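Local atomic coordinates of ABC sugar transporter, periplasmic sugar binding protein (Legionella pneumophila subsp. pneumophila, PDB entry 3ROT), a protein that probably binds a sugar in the periplasm and delivers it to an ABC transporter for uptake. Residues Q176-T189 with Q205-P219. Sequence-based numbering, arbitrary orientation.
Sequences QSRVKSYFKIHPET and QMLLHPDRYDFNYQP
F215 holds its CG anti to the backbone N (chi1 -162°), which swings the ring onto F183 and V179 of the facing helix. Its edge meets one face of F183, with ring centroids 5.0 Å apart and planes at 60°. T189 CB lies over the opposite face of F183. Y217 offers a ring face to F183. F183 CB sits over that face, 3.8 Å from the Y217 ring centroid, in a CH-pi contact. P219 CB reaches F183 CZ at 4.0 Å. Together F183, F215 and Y217 form an aromatic cluster. It joins helix 172-185 to the loop that follows helix 210-213, within the alpha/beta domain built on the five-stranded parallel sheet of this periplasmic binding protein. F183 and P219 also touch I192 on strand 191-194 of that sheet. Selenomethionine M206 puts CE over one face of F215, opposite Y217 CD2, and 4.0 Å from V179 CG1. Its SE packs against the methylenes of K180, 3.7 Å from CD. The K180 chain bends at chi3 and brings NZ 3.0 Å from Y213 O, a weak hydrogen bond. D214, with positive phi, takes part in a Schellman motif just after Y213. Q176 passes beside Y213. Its NE2 donates to a lone pair of Q205 OE1 at 3.3 Å, though the bond is bent (138°). NE2 also bonds P202 O, while Q205 OE1 bonds T19 OG1 of the second subunit. A water bridges K180 O, 2.7 Å away, and Y217 OH.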
loop_
_atom_site.group_PDB
_atom_site.type_symbol
_atom_site.label_atom_id
_atom_site.label_comp_id
_atom_site.label_asym_id
_atom_site.label_seq_id
_atom_site.Cartn_x
_atom_site.Cartn_y
_atom_site.Cartn_z
ATOM N N GLN A 176 11.670 -1.130 7.272
ATOM C CA GLN A 176 13.016 -0.782 6.832
ATOM C C GLN A 176 13.958 -0.583 8.022
ATOM O O GLN A 176 15.076 -1.102 8.043
ATOM C CB GLN A 176 12.980 0.487 5.992
ATOM C CG GLN A 176 12.124 0.377 4.747
ATOM C CD GLN A 176 12.188 1.631 3.903
ATOM O OE1 GLN A 176 12.254 2.735 4.432
ATOM N NE2 GLN A 176 12.156 1.468 2.584
ATOM N N SER A 177 13.489 0.156 9.019
ATOM C CA SER A 177 14.279 0.428 10.212
ATOM C C SER A 177 14.759 -0.843 10.886
ATOM O O SER A 177 15.962 -1.042 11.080
ATOM C CB SER A 177 13.459 1.246 11.202
ATOM O OG SER A 177 13.157 2.517 10.659
ATOM N N ARG A 178 13.808 -1.705 11.219
ATOM C CA ARG A 178 14.088 -2.960 11.889
ATOM C C ARG A 178 14.977 -3.900 11.084
ATOM O O ARG A 178 15.783 -4.633 11.656
ATOM C CB ARG A 178 12.767 -3.633 12.270
ATOM C CG ARG A 178 11.877 -2.744 13.152
ATOM C CD ARG A 178 10.554 -3.408 13.511
ATOM N NE ARG A 178 9.706 -2.533 14.327
ATOM C CZ ARG A 178 8.465 -2.826 14.713
ATOM N NH1 ARG A 178 7.902 -3.976 14.368
ATOM N NH2 ARG A 178 7.780 -1.962 15.446
ATOM N N VAL A 179 14.844 -3.876 9.762
ATOM C CA VAL A 179 15.669 -4.723 8.906
ATOM C C VAL A 179 17.104 -4.215 8.899
ATOM O O VAL A 179 18.047 -4.990 9.034
ATOM C CB VAL A 179 15.138 -4.746 7.464
ATOM C CG1 VAL A 179 16.099 -5.509 6.559
ATOM C CG2 VAL A 179 13.768 -5.395 7.436
ATOM N N LYS A 180 17.264 -2.908 8.742
ATOM C CA LYS A 180 18.593 -2.309 8.726
ATOM C C LYS A 180 19.310 -2.550 10.048
ATOM O O LYS A 180 20.494 -2.864 10.061
ATOM C CB LYS A 180 18.484 -0.814 8.439
ATOM C CG LYS A 180 17.951 -0.538 7.048
ATOM C CD LYS A 180 17.543 0.909 6.843
ATOM C CE LYS A 180 18.736 1.839 6.832
ATOM N NZ LYS A 180 18.299 3.212 6.469
ATOM N N SER A 181 18.588 -2.420 11.158
ATOM C CA SER A 181 19.187 -2.640 12.473
ATOM C C SER A 181 19.731 -4.056 12.586
ATOM O O SER A 181 20.821 -4.269 13.114
ATOM C CB SER A 181 18.162 -2.407 13.587
ATOM O OG SER A 181 17.730 -1.058 13.617
ATOM N N TYR A 182 18.968 -5.024 12.083
ATOM C CA TYR A 182 19.380 -6.419 12.145
ATOM C C TYR A 182 20.645 -6.678 11.332
ATOM O O TYR A 182 21.553 -7.374 11.789
ATOM C CB TYR A 182 18.262 -7.333 11.643
ATOM C CG TYR A 182 18.527 -8.797 11.917
ATOM C CD1 TYR A 182 18.139 -9.381 13.123
ATOM C CD2 TYR A 182 19.208 -9.587 10.992
ATOM C CE1 TYR A 182 18.422 -10.714 13.402
ATOM C CE2 TYR A 182 19.499 -10.920 11.262
ATOM C CZ TYR A 182 19.104 -11.477 12.469
ATOM O OH TYR A 182 19.396 -12.794 12.745
ATOM N N PHE A 183 20.708 -6.134 10.120
ATOM C CA PHE A 183 21.890 -6.339 9.296
ATOM C C PHE A 183 23.139 -5.675 9.883
ATOM O O PHE A 183 24.260 -6.148 9.666
ATOM C CB PHE A 183 21.644 -5.851 7.866
ATOM C CG PHE A 183 21.016 -6.895 6.984
ATOM C CD1 PHE A 183 19.709 -7.322 7.203
ATOM C CD2 PHE A 183 21.750 -7.489 5.967
ATOM C CE1 PHE A 183 19.144 -8.332 6.421
ATOM C CE2 PHE A 183 21.201 -8.493 5.183
ATOM C CZ PHE A 183 19.892 -8.917 5.411
ATOM N N LYS A 184 22.943 -4.589 10.627
ATOM C CA LYS A 184 24.061 -3.890 11.252
ATOM C C LYS A 184 24.663 -4.818 12.298
ATOM O O LYS A 184 25.858 -4.765 12.575
ATOM C CB LYS A 184 23.586 -2.597 11.923
ATOM C CG LYS A 184 22.981 -1.580 10.964
ATOM C CD LYS A 184 22.210 -0.495 11.713
ATOM C CE LYS A 184 21.288 0.285 10.777
ATOM N NZ LYS A 184 20.360 1.200 11.517
ATOM N N ILE A 185 23.823 -5.677 12.867
ATOM C CA ILE A 185 24.266 -6.619 13.881
ATOM C C ILE A 185 24.690 -7.953 13.271
ATOM O O ILE A 185 25.617 -8.600 13.769
ATOM C CB ILE A 185 23.157 -6.858 14.925
ATOM C CG1 ILE A 185 22.780 -5.528 15.584
ATOM C CG2 ILE A 185 23.636 -7.838 15.983
ATOM C CD1 ILE A 185 21.633 -5.624 16.569
ATOM N N HIS A 186 24.016 -8.365 12.201
ATOM C CA HIS A 186 24.351 -9.621 11.532
ATOM C C HIS A 186 24.543 -9.405 10.038
ATOM O O HIS A 186 23.718 -9.826 9.226
ATOM C CB HIS A 186 23.257 -10.671 11.762
ATOM C CG HIS A 186 23.023 -10.992 13.205
ATOM N ND1 HIS A 186 22.175 -10.255 14.005
ATOM C CD2 HIS A 186 23.562 -11.943 14.004
ATOM C CE1 HIS A 186 22.203 -10.738 15.235
ATOM N NE2 HIS A 186 23.037 -11.762 15.261
ATOM N N PRO A 187 25.649 -8.749 9.654
ATOM C CA PRO A 187 25.946 -8.476 8.246
ATOM C C PRO A 187 26.062 -9.714 7.367
ATOM O O PRO A 187 25.842 -9.631 6.162
ATOM C CB PRO A 187 27.249 -7.676 8.311
ATOM C CG PRO A 187 27.888 -8.159 9.573
ATOM C CD PRO A 187 26.720 -8.229 10.523
ATOM N N GLU A 188 26.398 -10.854 7.965
ATOM C CA GLU A 188 26.535 -12.095 7.204
ATOM C C GLU A 188 25.182 -12.623 6.704
ATOM O O GLU A 188 25.137 -13.508 5.850
ATOM C CB GLU A 188 27.228 -13.181 8.045
ATOM C CG GLU A 188 26.404 -13.716 9.211
ATOM C CD GLU A 188 26.448 -12.823 10.440
ATOM O OE1 GLU A 188 26.752 -11.619 10.301
ATOM O OE2 GLU A 188 26.167 -13.327 11.550
ATOM N N THR A 189 24.088 -12.085 7.241
ATOM C CA THR A 189 22.750 -12.505 6.827
ATOM C C THR A 189 22.687 -12.349 5.312
ATOM O O THR A 189 22.845 -11.243 4.804
ATOM C CB THR A 189 21.657 -11.607 7.460
ATOM O OG1 THR A 189 21.792 -11.613 8.891
ATOM C CG2 THR A 189 20.262 -12.109 7.075
ATOM N N GLN A 205 12.198 -1.433 -1.843
ATOM C CA GLN A 205 12.569 -0.060 -2.136
ATOM C C GLN A 205 14.051 0.143 -1.829
ATOM O O GLN A 205 14.745 0.856 -2.549
ATOM C CB GLN A 205 11.708 0.905 -1.329
ATOM C CG GLN A 205 11.870 2.349 -1.742
ATOM C CD GLN A 205 10.901 3.260 -1.024
ATOM O OE1 GLN A 205 10.829 3.261 0.210
ATOM N NE2 GLN A 205 10.148 4.043 -1.789
HETATM N N MSE A 206 14.538 -0.502 -0.772
HETATM C CA MSE A 206 15.950 -0.394 -0.400
HETATM C C MSE A 206 16.830 -1.164 -1.389
HETATM O O MSE A 206 17.944 -0.732 -1.712
HETATM C CB MSE A 206 16.176 -0.932 1.019
HETATM C CG MSE A 206 15.306 -0.278 2.066
HETATM SE SE MSE A 206 15.972 -0.549 3.887
HETATM C CE MSE A 206 15.639 -2.435 4.042
ATOM N N LEU A 207 16.330 -2.304 -1.869
ATOM C CA LEU A 207 17.065 -3.120 -2.834
ATOM C C LEU A 207 17.218 -2.376 -4.160
ATOM O O LEU A 207 18.162 -2.617 -4.912
ATOM C CB LEU A 207 16.339 -4.445 -3.089
ATOM C CG LEU A 207 16.149 -5.396 -1.906
ATOM C CD1 LEU A 207 15.205 -6.519 -2.343
ATOM C CD2 LEU A 207 17.500 -5.953 -1.432
ATOM N N LEU A 208 16.278 -1.478 -4.441
ATOM C CA LEU A 208 16.297 -0.694 -5.677
ATOM C C LEU A 208 17.175 0.563 -5.557
ATOM O O LEU A 208 17.677 1.075 -6.559
ATOM C CB LEU A 208 14.864 -0.295 -6.070
ATOM C CG LEU A 208 13.918 -1.373 -6.620
ATOM C CD1 LEU A 208 12.483 -0.837 -6.664
ATOM C CD2 LEU A 208 14.368 -1.785 -8.015
ATOM N N HIS A 209 17.348 1.058 -4.334
ATOM C CA HIS A 209 18.178 2.240 -4.088
ATOM C C HIS A 209 19.016 1.980 -2.847
ATOM O O HIS A 209 18.852 2.626 -1.819
ATOM C CB HIS A 209 17.293 3.475 -3.898
ATOM C CG HIS A 209 16.495 3.821 -5.117
ATOM N ND1 HIS A 209 15.258 3.274 -5.378
ATOM C CD2 HIS A 209 16.787 4.612 -6.177
ATOM C CE1 HIS A 209 14.822 3.714 -6.545
ATOM N NE2 HIS A 209 15.730 4.526 -7.050
ATOM N N PRO A 210 19.939 1.011 -2.940
ATOM C CA PRO A 210 20.788 0.674 -1.795
ATOM C C PRO A 210 21.606 1.819 -1.205
ATOM O O PRO A 210 21.756 1.899 0.008
ATOM C CB PRO A 210 21.635 -0.493 -2.318
ATOM C CG PRO A 210 21.702 -0.238 -3.810
ATOM C CD PRO A 210 20.314 0.245 -4.143
ATOM N N ASP A 211 22.119 2.716 -2.042
ATOM C CA ASP A 211 22.897 3.837 -1.518
ATOM C C ASP A 211 22.013 4.786 -0.704
ATOM O O ASP A 211 22.405 5.232 0.374
ATOM C CB ASP A 211 23.580 4.608 -2.655
ATOM C CG ASP A 211 24.516 3.734 -3.472
ATOM O OD1 ASP A 211 25.253 2.919 -2.867
ATOM O OD2 ASP A 211 24.520 3.867 -4.718
ATOM N N ARG A 212 20.817 5.080 -1.212
ATOM C CA ARG A 212 19.888 5.969 -0.513
ATOM C C ARG A 212 19.475 5.456 0.863
ATOM O O ARG A 212 19.254 6.241 1.785
ATOM C CB ARG A 212 18.619 6.176 -1.334
ATOM C CG ARG A 212 18.817 6.892 -2.643
ATOM C CD ARG A 212 17.490 7.156 -3.308
ATOM N NE ARG A 212 17.657 7.810 -4.599
ATOM C CZ ARG A 212 16.656 8.203 -5.384
ATOM N NH1 ARG A 212 15.391 8.012 -5.019
ATOM N NH2 ARG A 212 16.927 8.779 -6.543
ATOM N N TYR A 213 19.357 4.138 0.993
ATOM C CA TYR A 213 18.950 3.529 2.251
ATOM C C TYR A 213 20.089 2.914 3.045
ATOM O O TYR A 213 19.855 2.352 4.102
ATOM C CB TYR A 213 17.885 2.462 1.978
ATOM C CG TYR A 213 16.596 3.051 1.463
ATOM C CD1 TYR A 213 15.581 3.430 2.340
ATOM C CD2 TYR A 213 16.436 3.332 0.111
ATOM C CE1 TYR A 213 14.445 4.085 1.878
ATOM C CE2 TYR A 213 15.312 3.990 -0.358
ATOM C CZ TYR A 213 14.324 4.370 0.523
ATOM O OH TYR A 213 13.232 5.072 0.048
ATOM N N ASP A 214 21.318 3.034 2.558
ATOM C CA ASP A 214 22.465 2.441 3.253
ATOM C C ASP A 214 22.180 0.964 3.492
ATOM O O ASP A 214 22.223 0.476 4.622
ATOM C CB ASP A 214 22.723 3.133 4.598
ATOM C CG ASP A 214 23.244 4.545 4.435
ATOM O OD1 ASP A 214 24.301 4.722 3.783
ATOM O OD2 ASP A 214 22.596 5.478 4.959
ATOM N N PHE A 215 21.865 0.265 2.411
ATOM C CA PHE A 215 21.565 -1.152 2.473
ATOM C C PHE A 215 22.188 -1.799 1.243
ATOM O O PHE A 215 21.489 -2.149 0.294
ATOM C CB PHE A 215 20.051 -1.365 2.466
ATOM C CG PHE A 215 19.631 -2.719 2.948
ATOM C CD1 PHE A 215 19.606 -3.007 4.305
ATOM C CD2 PHE A 215 19.276 -3.713 2.043
ATOM C CE1 PHE A 215 19.233 -4.269 4.760
ATOM C CE2 PHE A 215 18.902 -4.977 2.487
ATOM C CZ PHE A 215 18.882 -5.252 3.852
ATOM N N ASN A 216 23.508 -1.950 1.265
ATOM C CA ASN A 216 24.235 -2.538 0.144
ATOM C C ASN A 216 24.560 -4.020 0.342
ATOM O O ASN A 216 25.367 -4.599 -0.389
ATOM C CB ASN A 216 25.525 -1.745 -0.098
ATOM C CG ASN A 216 25.254 -0.320 -0.566
ATOM O OD1 ASN A 216 24.665 -0.099 -1.629
ATOM N ND2 ASN A 216 25.679 0.649 0.227
ATOM N N TYR A 217 23.908 -4.634 1.324
ATOM C CA TYR A 217 24.128 -6.044 1.639
ATOM C C TYR A 217 23.802 -7.010 0.500
ATOM O O TYR A 217 24.426 -8.065 0.370
ATOM C CB TYR A 217 23.310 -6.405 2.873
ATOM C CG TYR A 217 23.637 -5.528 4.053
ATOM C CD1 TYR A 217 24.798 -5.738 4.799
ATOM C CD2 TYR A 217 22.807 -4.465 4.409
ATOM C CE1 TYR A 217 25.122 -4.916 5.865
ATOM C CE2 TYR A 217 23.125 -3.632 5.476
ATOM C CZ TYR A 217 24.285 -3.864 6.200
ATOM O OH TYR A 217 24.613 -3.052 7.264
ATOM N N GLN A 218 22.821 -6.656 -0.321
ATOM C CA GLN A 218 22.429 -7.506 -1.437
ATOM C C GLN A 218 22.084 -8.949 -1.038
ATOM O O GLN A 218 22.651 -9.902 -1.567
ATOM C CB GLN A 218 23.539 -7.516 -2.492
ATOM C CG GLN A 218 23.781 -6.164 -3.133
ATOM C CD GLN A 218 24.854 -6.212 -4.196
ATOM O OE1 GLN A 218 26.033 -6.401 -3.898
ATOM N NE2 GLN A 218 24.448 -6.050 -5.451
ATOM N N PRO A 219 21.131 -9.130 -0.111
ATOM C CA PRO A 219 20.762 -10.489 0.300
ATOM C C PRO A 219 19.873 -11.161 -0.749
ATOM O O PRO A 219 19.306 -10.492 -1.616
ATOM C CB PRO A 219 20.011 -10.248 1.596
ATOM C CG PRO A 219 19.235 -9.007 1.250
ATOM C CD PRO A 219 20.292 -8.135 0.580
HETATM O O HOH W 1 21.826 -1.864 7.904
#